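Long-range contacts in uronate dehydrogenase (Agrobacterium tumefaciens, PDB 3RFX), which oxidises uronic acids with NAD as the electron acceptor, as a Rossmann-fold enzyme of the NAD-dependent epimerase/dehydratase family: residues A[165-170]-A[177-182]; A[171-176]-A[249-254]. The protein carries 1 engineered substitution. One frame throughout, in Å; residues are numbered along the deposited sequence.

Interaction 1 (A[165-170]-A[177-182]); sequences SCTPEP and STWFSH. With PO4 (phosphate ion), chain F.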
loop_
_atom_site.group_PDB
_atom_site.type_symbol
_atom_site.label_atom_id
_atom_site.label_comp_id
_atom_site.label_asym_id
_atom_site.label_seq_id
_atom_site.Cartn_x
_atom_site.Cartn_y
_atom_site.Cartn_z
ATOM N N SER A 165 -19.019 11.751 18.008
ATOM C CA SER A 165 -20.015 12.564 18.697
ATOM C C SER A 165 -20.838 11.636 19.576
ATOM O O SER A 165 -21.718 10.938 19.093
ATOM C CB SER A 165 -20.929 13.261 17.676
ATOM O OG SER A 165 -20.164 14.054 16.783
ATOM N N CYS A 166 -20.530 11.600 20.867
ATOM C CA CYS A 166 -21.207 10.668 21.761
ATOM C C CYS A 166 -22.382 11.384 22.408
ATOM O O CYS A 166 -22.220 12.091 23.403
ATOM C CB CYS A 166 -20.233 10.121 22.821
ATOM S SG CYS A 166 -20.874 8.683 23.723
ATOM N N THR A 167 -23.561 11.207 21.818
ATOM C CA THR A 167 -24.757 11.940 22.218
ATOM C C THR A 167 -25.931 10.983 22.293
ATOM O O THR A 167 -25.850 9.859 21.806
ATOM C CB THR A 167 -25.103 13.028 21.180
ATOM O OG1 THR A 167 -25.324 12.408 19.907
ATOM C CG2 THR A 167 -23.972 14.029 21.053
ATOM N N PRO A 168 -27.045 11.419 22.900
ATOM C CA PRO A 168 -28.215 10.540 22.943
ATOM C C PRO A 168 -28.713 10.173 21.549
ATOM O O PRO A 168 -29.192 9.058 21.347
ATOM C CB PRO A 168 -29.260 11.386 23.682
ATOM C CG PRO A 168 -28.442 12.305 24.531
ATOM C CD PRO A 168 -27.233 12.636 23.708
ATOM N N GLU A 169 -28.600 11.101 20.605
ATOM C CA GLU A 169 -28.969 10.829 19.219
ATOM C C GLU A 169 -28.247 11.802 18.279
ATOM O O GLU A 169 -27.811 12.875 18.698
ATOM C CB GLU A 169 -30.490 10.934 19.034
ATOM C CG GLU A 169 -31.019 12.335 19.235
ATOM C CD GLU A 169 -32.540 12.437 19.096
ATOM O OE1 GLU A 169 -33.190 11.442 18.708
ATOM O OE2 GLU A 169 -33.084 13.525 19.372
ATOM N N PRO A 170 -28.112 11.427 17.001
ATOM C CA PRO A 170 -27.503 12.359 16.038
ATOM C C PRO A 170 -28.391 13.596 15.927
ATOM O O PRO A 170 -29.614 13.440 15.889
ATOM C CB PRO A 170 -27.553 11.583 14.712
ATOM C CG PRO A 170 -27.777 10.146 15.093
ATOM C CD PRO A 170 -28.549 10.168 16.377
ATOM N N SER A 177 -22.412 10.640 10.390
ATOM C CA SER A 177 -21.147 9.927 10.230
ATOM C C SER A 177 -20.443 9.713 11.565
ATOM O O SER A 177 -19.837 8.664 11.770
ATOM C CB SER A 177 -20.205 10.668 9.266
ATOM O OG SER A 177 -20.815 10.844 7.989
ATOM N N THR A 178 -20.509 10.704 12.459
ATOM C CA THR A 178 -19.678 10.691 13.669
ATOM C C THR A 178 -20.344 10.148 14.935
ATOM O O THR A 178 -19.667 9.957 15.951
ATOM C CB THR A 178 -19.134 12.097 14.011
ATOM O OG1 THR A 178 -20.231 12.972 14.291
ATOM C CG2 THR A 178 -18.304 12.675 12.861
ATOM N N TRP A 179 -21.650 9.909 14.884
ATOM C CA TRP A 179 -22.390 9.490 16.076
ATOM C C TRP A 179 -21.780 8.253 16.707
ATOM O O TRP A 179 -21.476 7.279 16.021
ATOM C CB TRP A 179 -23.849 9.194 15.738
ATOM C CG TRP A 179 -24.723 8.941 16.949
ATOM C CD1 TRP A 179 -24.779 9.688 18.092
ATOM C CD2 TRP A 179 -25.674 7.884 17.112
ATOM N NE1 TRP A 179 -25.705 9.154 18.962
ATOM C CE2 TRP A 179 -26.267 8.046 18.382
ATOM C CE3 TRP A 179 -26.083 6.812 16.307
ATOM C CZ2 TRP A 179 -27.249 7.182 18.862
ATOM C CZ3 TRP A 179 -27.054 5.954 16.784
ATOM C CH2 TRP A 179 -27.628 6.144 18.053
ATOM N N PHE A 180 -21.620 8.313 18.025
ATOM C CA PHE A 180 -21.142 7.186 18.830
ATOM C C PHE A 180 -22.172 7.026 19.938
ATOM O O PHE A 180 -22.209 7.837 20.863
ATOM C CB PHE A 180 -19.792 7.548 19.437
ATOM C CG PHE A 180 -19.019 6.368 20.004
ATOM C CD1 PHE A 180 -19.343 5.060 19.655
ATOM C CD2 PHE A 180 -17.946 6.589 20.851
ATOM C CE1 PHE A 180 -18.606 3.983 20.171
ATOM C CE2 PHE A 180 -17.201 5.525 21.361
ATOM C CZ PHE A 180 -17.530 4.230 21.019
ATOM N N SER A 181 -23.023 6.012 19.843
ATOM C CA SER A 181 -24.117 5.871 20.810
ATOM C C SER A 181 -23.591 5.527 22.206
ATOM O O SER A 181 -22.495 4.987 22.352
ATOM C CB SER A 181 -25.106 4.798 20.367
ATOM O OG SER A 181 -24.529 3.500 20.493
ATOM N N HIS A 182 -24.376 5.840 23.233
ATOM C CA HIS A 182 -24.012 5.438 24.588
ATOM C C HIS A 182 -23.819 3.929 24.673
ATOM O O HIS A 182 -22.815 3.460 25.222
ATOM C CB HIS A 182 -25.067 5.899 25.596
ATOM C CG HIS A 182 -25.139 7.382 25.749
ATOM N ND1 HIS A 182 -26.230 8.022 26.297
ATOM C CD2 HIS A 182 -24.259 8.356 25.417
ATOM C CE1 HIS A 182 -26.014 9.324 26.306
ATOM N NE2 HIS A 182 -24.827 9.554 25.777
HETATM P P PO4 F . -28.589 6.403 28.438
HETATM O O1 PO4 F . -28.405 6.689 26.966
HETATM O O2 PO4 F . -29.726 5.426 28.618
HETATM O O3 PO4 F . -27.327 5.799 29.002
HETATM O O4 PO4 F . -28.895 7.689 29.167
HETATM O O HOH W 1 -23.962 12.341 25.885
HETATM O O HOH W 2 -26.738 7.264 22.719
#
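The indole of W179 lies between P170 on one face and S181 CB on the other, with T167 O at its edge. NE1 donates to T167 O at 2.9 Å; the acceptor lies near the indole plane, while NE1 approaches from above the T167 carbonyl plane. P170 CD and CG sit over their face, CD 3.8 Å from the centroid of the five-membered ring and only 13° off its normal, a CH-pi contact. W179 CG stands anti to the backbone N (chi1 -172°), which carries the indole under the turn 167-170. That turn is braced by T167 OG1, which donates to E169 O.

S165 and W179 form a single beta bridge, with S165 N donating to T178 O, and F180 N to S165 O at 2.8 Å. Beside it S165 OG and T178 OG1 share a hydrogen bond of 2.7 Å. C166 CA makes a CA-H...O contact of 3.1 Å with the buried F180 O, and C166 SG lies 3.3 Å from F180 O.

At the far end, C166 SG sits at the edge of the H182 imidazole. H182 ND1 donates to O1 of a phosphate, probably a crystallisation component, at 2.6 Å, and R22 binds the same ion; NE2 shares a water with C166 O. Further out, F233 meets W179 edge-to-face. With ND1 donating to an anion beside an arginine, the imidazole is probably polarised, while the indole N-H is satisfied by T167 O.

Interaction 2 (A[171-176]-A[249-254]); sequences NNYRML and ALVRFQ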
loop_
_atom_site.group_PDB
_atom_site.type_symbol
_atom_site.label_atom_id
_atom_site.label_comp_id
_atom_site.label_asym_id
_atom_site.label_seq_id
_atom_site.Cartn_x
_atom_site.Cartn_y
_atom_site.Cartn_z
ATOM N N ASN A 171 -27.817 14.790 15.873
ATOM C CA ASN A 171 -28.661 15.983 15.713
ATOM C C ASN A 171 -28.233 16.966 14.635
ATOM O O ASN A 171 -28.753 18.075 14.562
ATOM C CB ASN A 171 -28.839 16.723 17.033
ATOM C CG ASN A 171 -27.534 17.087 17.669
ATOM O OD1 ASN A 171 -26.716 17.783 17.068
ATOM N ND2 ASN A 171 -27.318 16.619 18.900
ATOM N N ASN A 172 -27.283 16.565 13.803
ATOM C CA ASN A 172 -26.966 17.335 12.614
ATOM C C ASN A 172 -26.355 16.421 11.557
ATOM O O ASN A 172 -26.115 15.233 11.820
ATOM C CB ASN A 172 -26.068 18.540 12.941
ATOM C CG ASN A 172 -24.682 18.140 13.421
ATOM O OD1 ASN A 172 -24.064 17.220 12.890
ATOM N ND2 ASN A 172 -24.176 18.859 14.417
ATOM N N TYR A 173 -26.107 16.963 10.372
ATOM C CA TYR A 173 -25.684 16.139 9.238
ATOM C C TYR A 173 -24.372 15.401 9.508
ATOM O O TYR A 173 -24.210 14.238 9.130
ATOM C CB TYR A 173 -25.558 16.972 7.955
ATOM C CG TYR A 173 -25.554 16.102 6.712
ATOM C CD1 TYR A 173 -26.739 15.802 6.049
ATOM C CD2 TYR A 173 -24.369 15.553 6.227
ATOM C CE1 TYR A 173 -26.744 14.984 4.924
ATOM C CE2 TYR A 173 -24.365 14.730 5.106
ATOM C CZ TYR A 173 -25.558 14.449 4.463
ATOM O OH TYR A 173 -25.557 13.630 3.350
ATOM N N ARG A 174 -23.433 16.095 10.141
ATOM C CA ARG A 174 -22.130 15.506 10.464
ATOM C C ARG A 174 -22.282 14.259 11.334
ATOM O O ARG A 174 -21.562 13.272 11.153
ATOM C CB ARG A 174 -21.233 16.543 11.148
ATOM C CG ARG A 174 -19.873 16.014 11.624
ATOM C CD ARG A 174 -18.940 17.176 11.977
ATOM N NE ARG A 174 -17.712 16.744 12.653
ATOM C CZ ARG A 174 -17.609 16.514 13.960
ATOM N NH1 ARG A 174 -18.663 16.668 14.752
ATOM N NH2 ARG A 174 -16.447 16.121 14.477
ATOM N N MET A 175 -23.215 14.296 12.280
ATOM C CA MET A 175 -23.392 13.162 13.191
ATOM C C MET A 175 -23.947 11.919 12.520
ATOM O O MET A 175 -23.921 10.829 13.097
ATOM C CB MET A 175 -24.249 13.548 14.399
ATOM C CG MET A 175 -23.586 14.599 15.263
ATOM S SD MET A 175 -24.423 14.744 16.850
ATOM C CE MET A 175 -23.763 16.311 17.412
ATOM N N LEU A 176 -24.452 12.058 11.301
ATOM C CA LEU A 176 -24.828 10.860 10.550
ATOM C C LEU A 176 -23.581 10.012 10.292
ATOM O O LEU A 176 -23.686 8.823 9.994
ATOM C CB LEU A 176 -25.486 11.225 9.219
ATOM C CG LEU A 176 -26.829 11.931 9.384
ATOM C CD1 LEU A 176 -27.385 12.366 8.022
ATOM C CD2 LEU A 176 -27.821 11.003 10.103
ATOM N N ALA A 249 -18.100 24.271 7.123
ATOM C CA ALA A 249 -17.115 23.341 7.675
ATOM C C ALA A 249 -17.791 22.075 8.201
ATOM O O ALA A 249 -17.208 20.985 8.174
ATOM C CB ALA A 249 -16.306 24.016 8.788
ATOM N N LEU A 250 -19.025 22.230 8.678
ATOM C CA LEU A 250 -19.829 21.112 9.163
ATOM C C LEU A 250 -19.914 19.932 8.188
ATOM O O LEU A 250 -20.044 18.784 8.617
ATOM C CB LEU A 250 -21.255 21.567 9.496
ATOM C CG LEU A 250 -22.206 20.457 9.970
ATOM C CD1 LEU A 250 -21.906 20.060 11.411
ATOM C CD2 LEU A 250 -23.665 20.888 9.828
ATOM N N VAL A 251 -19.864 20.212 6.887
ATOM C CA VAL A 251 -19.880 19.140 5.896
ATOM C C VAL A 251 -18.608 19.051 5.042
ATOM O O VAL A 251 -18.577 18.314 4.059
ATOM C CB VAL A 251 -21.104 19.239 4.978
ATOM C CG1 VAL A 251 -22.398 19.025 5.794
ATOM C CG2 VAL A 251 -21.125 20.595 4.255
ATOM N N ARG A 252 -17.564 19.787 5.408
ATOM C CA ARG A 252 -16.327 19.770 4.622
ATOM C C ARG A 252 -15.152 19.098 5.330
ATOM O O ARG A 252 -14.302 18.478 4.684
ATOM C CB ARG A 252 -15.927 21.190 4.219
ATOM C CG ARG A 252 -16.808 21.770 3.102
ATOM C CD ARG A 252 -16.489 23.243 2.890
ATOM N NE ARG A 252 -15.060 23.459 2.652
ATOM C CZ ARG A 252 -14.461 24.650 2.670
ATOM N NH1 ARG A 252 -15.160 25.753 2.908
ATOM N NH2 ARG A 252 -13.160 24.734 2.448
ATOM N N PHE A 253 -15.114 19.235 6.651
ATOM C CA PHE A 253 -13.981 18.771 7.447
ATOM C C PHE A 253 -14.429 17.813 8.525
ATOM O O PHE A 253 -15.491 17.990 9.127
ATOM C CB PHE A 253 -13.241 19.951 8.075
ATOM C CG PHE A 253 -12.636 20.877 7.064
ATOM C CD1 PHE A 253 -11.415 20.583 6.481
ATOM C CD2 PHE A 253 -13.302 22.031 6.679
ATOM C CE1 PHE A 253 -10.851 21.434 5.544
ATOM C CE2 PHE A 253 -12.745 22.883 5.744
ATOM C CZ PHE A 253 -11.524 22.582 5.172
ATOM N N GLN A 254 -13.615 16.793 8.782
ATOM C CA GLN A 254 -14.001 15.789 9.770
ATOM C C GLN A 254 -14.162 16.370 11.181
ATOM O O GLN A 254 -14.991 15.893 11.964
ATOM C CB GLN A 254 -13.034 14.596 9.723
ATOM C CG GLN A 254 -13.126 13.903 8.364
ATOM C CD GLN A 254 -12.543 12.507 8.353
ATOM O OE1 GLN A 254 -12.380 11.887 9.404
ATOM N NE2 GLN A 254 -12.244 11.999 7.159
#
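The turn that leads into helix 175-178 meets the loop 249-254 near the C-terminus, and R174 makes the polar link between them. Its guanidinium approaches Q254 O side-on: NE and NH2 both donate to this one backbone oxygen, each at 2.9 Å. The oxygen lies in the guanidinium plane, but the two donors reach it differently, NH2 in the carbonyl plane and NE above it. Neither bond is straight, with N-H...O angles of 148° for NE and 145° for NH2, as expected when two nitrogens share an acceptor. CG anti to the backbone N (chi1 176°) and a chain extended to NE carry the guanidinium to Q254.

Closer to the backbone the contact is apolar. L250 CD1 packs against R174 CB at 3.6 Å and also reaches the amide of N172, lying 3.9 Å from OD1. Y173 and V251 cross at about a right angle, CD2 to CG1 4.0 Å, and P196 of the second subunit packs on both residues. The phenol hydroxyl of Y173 is hydrogen-bonded to R234.

N172 has a second task: its OD1 accepts from M175 N at 3.1 Å, with the donor tilted from the amide plane. The loop, in turn, is folded by A249 O, which accepts from both R252 N and F253 N. Q120 binds L250 O and F253 O, while the side-chain amide of Q254 is held by W214 and P119 O. An asparagine side chain capping a backbone N-H, as N172 does for M175, is typical of a helix N-terminus; here the two-N-H grip of R174 on one carbonyl ties that start to the loop 249-254.

Overall arrangement
Both contacts lie on the same side of the chain's centre, beyond the C-terminal end of strand 158-163 of the parallel Rossmann sheet, with their centres about 12 Å apart. They share helix 175-178, and their segments alternate along the chain: 165-170, 171-176, 177-182, then 249-254. Interaction 1 folds the chain before the short helix against the chain that ends and follows it, whereas interaction 2 ties the start of that helix to a loop 73 residues onward. They touch where S165 packs on R174 and M175, and P170 and T167 on M175. Interaction 1 comes nearer the cofactor, the C166 side chain about 7 Å from NAD, while interaction 2 reaches the subunit interface; the two meet through residues around helix 175-178.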